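Local coordinates for Serine/threonine-protein kinase Tel1 (Chaetomium thermophilum, PDB 6SKY) that probably phosphorylates serine or threonine followed by glutamine in target proteins, using ATP, to activate checkpoint signalling after DNA damage, at residues 2830-2835 / 2908-2913. Sequence-based numbering, arbitrary orientation.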
loop_
_atom_site.group_PDB
_atom_site.type_symbol
_atom_site.label_atom_id
_atom_site.label_comp_id
_atom_site.label_asym_id
_atom_site.label_seq_id
_atom_site.Cartn_x
_atom_site.Cartn_y
_atom_site.Cartn_z
ATOM N N GLU A 2830 -11.878 -10.066 -0.754
ATOM C CA GLU A 2830 -10.717 -10.858 -0.383
ATOM C C GLU A 2830 -11.044 -12.332 -0.230
ATOM O O GLU A 2830 -10.174 -13.108 0.162
ATOM C CB GLU A 2830 -10.108 -10.331 0.913
ATOM C CG GLU A 2830 -9.139 -9.197 0.691
ATOM C CD GLU A 2830 -9.078 -8.235 1.855
ATOM O OE1 GLU A 2830 -9.494 -8.613 2.970
ATOM O OE2 GLU A 2830 -8.617 -7.091 1.653
ATOM N N GLU A 2831 -12.279 -12.729 -0.521
ATOM C CA GLU A 2831 -12.729 -14.111 -0.490
ATOM C C GLU A 2831 -13.395 -14.481 -1.800
ATOM O O GLU A 2831 -14.286 -15.321 -1.824
ATOM C CB GLU A 2831 -13.703 -14.352 0.657
ATOM C CG GLU A 2831 -13.170 -14.045 2.017
ATOM C CD GLU A 2831 -12.366 -15.180 2.591
ATOM O OE1 GLU A 2831 -12.572 -16.329 2.160
ATOM O OE2 GLU A 2831 -11.525 -14.927 3.476
ATOM N N ALA A 2832 -12.993 -13.842 -2.896
ATOM C CA ALA A 2832 -13.669 -14.064 -4.165
ATOM C C ALA A 2832 -13.481 -15.487 -4.664
ATOM O O ALA A 2832 -14.333 -16.001 -5.394
ATOM C CB ALA A 2832 -13.172 -13.061 -5.194
ATOM N N ALA A 2833 -12.393 -16.146 -4.270
ATOM C CA ALA A 2833 -12.189 -17.537 -4.655
ATOM C C ALA A 2833 -13.186 -18.457 -3.967
ATOM O O ALA A 2833 -13.739 -19.364 -4.596
ATOM C CB ALA A 2833 -10.761 -17.958 -4.333
ATOM N N SER A 2834 -13.440 -18.237 -2.677
ATOM C CA SER A 2834 -14.405 -19.060 -1.958
ATOM C C SER A 2834 -15.830 -18.800 -2.431
ATOM O O SER A 2834 -16.644 -19.725 -2.507
ATOM C CB SER A 2834 -14.280 -18.806 -0.466
ATOM O OG SER A 2834 -12.941 -18.953 -0.045
ATOM N N ILE A 2835 -16.156 -17.553 -2.751
ATOM C CA ILE A 2835 -17.477 -17.279 -3.296
ATOM C C ILE A 2835 -17.618 -17.900 -4.673
ATOM O O ILE A 2835 -18.697 -18.379 -5.041
ATOM C CB ILE A 2835 -17.733 -15.766 -3.317
ATOM C CG1 ILE A 2835 -17.649 -15.205 -1.905
ATOM C CG2 ILE A 2835 -19.078 -15.462 -3.902
ATOM C CD1 ILE A 2835 -17.803 -13.729 -1.838
ATOM N N LYS A 2908 -17.352 -9.827 -11.366
ATOM C CA LYS A 2908 -16.913 -8.469 -11.646
ATOM C C LYS A 2908 -17.401 -7.461 -10.619
ATOM O O LYS A 2908 -16.879 -6.346 -10.576
ATOM C CB LYS A 2908 -17.354 -8.036 -13.041
ATOM C CG LYS A 2908 -18.718 -7.417 -13.106
ATOM C CD LYS A 2908 -19.154 -7.250 -14.547
ATOM C CE LYS A 2908 -20.642 -6.950 -14.640
ATOM N NZ LYS A 2908 -21.164 -7.115 -16.024
ATOM N N LYS A 2909 -18.384 -7.809 -9.791
ATOM C CA LYS A 2909 -18.676 -6.980 -8.631
ATOM C C LYS A 2909 -17.656 -7.137 -7.517
ATOM O O LYS A 2909 -17.677 -6.352 -6.570
ATOM C CB LYS A 2909 -20.058 -7.296 -8.073
ATOM C CG LYS A 2909 -21.193 -6.684 -8.829
ATOM C CD LYS A 2909 -22.485 -7.230 -8.332
ATOM C CE LYS A 2909 -23.625 -6.733 -9.147
ATOM N NZ LYS A 2909 -24.863 -7.433 -8.777
ATOM N N LEU A 2910 -16.779 -8.133 -7.592
ATOM C CA LEU A 2910 -15.765 -8.375 -6.578
ATOM C C LEU A 2910 -14.369 -8.048 -7.078
ATOM O O LEU A 2910 -13.387 -8.571 -6.549
ATOM C CB LEU A 2910 -15.816 -9.824 -6.106
ATOM C CG LEU A 2910 -17.015 -10.306 -5.302
ATOM C CD1 LEU A 2910 -16.871 -11.765 -5.010
ATOM C CD2 LEU A 2910 -17.117 -9.532 -4.021
ATOM N N SER A 2911 -14.262 -7.197 -8.087
ATOM C CA SER A 2911 -12.985 -6.866 -8.689
ATOM C C SER A 2911 -12.359 -5.692 -7.963
ATOM O O SER A 2911 -13.048 -4.746 -7.589
ATOM C CB SER A 2911 -13.164 -6.528 -10.163
ATOM O OG SER A 2911 -14.090 -5.472 -10.309
ATOM N N LYS A 2912 -11.043 -5.750 -7.789
ATOM C CA LYS A 2912 -10.310 -4.764 -7.015
ATOM C C LYS A 2912 -9.892 -3.556 -7.837
ATOM O O LYS A 2912 -8.945 -2.863 -7.458
ATOM C CB LYS A 2912 -9.091 -5.412 -6.373
ATOM C CG LYS A 2912 -9.422 -6.648 -5.594
ATOM C CD LYS A 2912 -8.371 -6.935 -4.562
ATOM C CE LYS A 2912 -8.815 -8.042 -3.645
ATOM N NZ LYS A 2912 -7.933 -8.174 -2.458
ATOM N N THR A 2913 -10.585 -3.281 -8.939
ATOM C CA THR A 2913 -10.227 -2.153 -9.791
ATOM C C THR A 2913 -10.445 -0.826 -9.075
ATOM O O THR A 2913 -9.517 -0.021 -8.946
ATOM C CB THR A 2913 -11.029 -2.213 -11.085
ATOM O OG1 THR A 2913 -10.610 -3.350 -11.844
ATOM C CG2 THR A 2913 -10.813 -0.967 -11.900
#
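Leu2910 has CG beside its backbone N and anti to its carbonyl carbon: chi1 of -68° turns CG toward helix 2832-2843, and chi2 of 177° extends CD1 from it onto the first turn. There CD1 meets two methyl groups: CB of Ala2832 at 3.9 Å and CD1 of Ile2835 at 3.8 Å. Ile2835 reaches it through an extended CG1-CD1 arm, and the two branched chains run obliquely to each other. The backbones come nearest at Ala2832 and Leu2910, with 6.5 Å between their CA atoms. Leu2828 of helix 2816-2828 touches both Ile2835 and Leu2910, and Leu2632 of helix 2616-2632 adds to the packing around Ile2835; Leu2910 and Ile2835 are buried here, while Ala2832 stays partly exposed. In the PI3/PI4-kinase family fold this is the start of a kinase-domain helix packing against a loop, away from the ATP and magnesium sites; the loop joins helix 2898-2908 to helix 2916-2927, the latter within the C-terminal FATC region. Glu2831 stands at the N-cap position, and Ile2835 N donates to Glu2831 O in that first turn. On the loop side, the hydroxyl OG of Ser2911 donates to Lys2908 O at 2.9 Å, approaching from above the carbonyl plane. Farther out, where both residues are exposed, the extended Lys2912 chain crosses Glu2830 at about a right angle. Lys2912 NZ lies 3.5 Å from Glu2830 CG, whereas Glu2830 OE2 is 4.3 Å from the same NZ, too far for a salt bridge. Asp2826 sits close to that same carboxylate, and the lysine may soften the repulsion between the two acids.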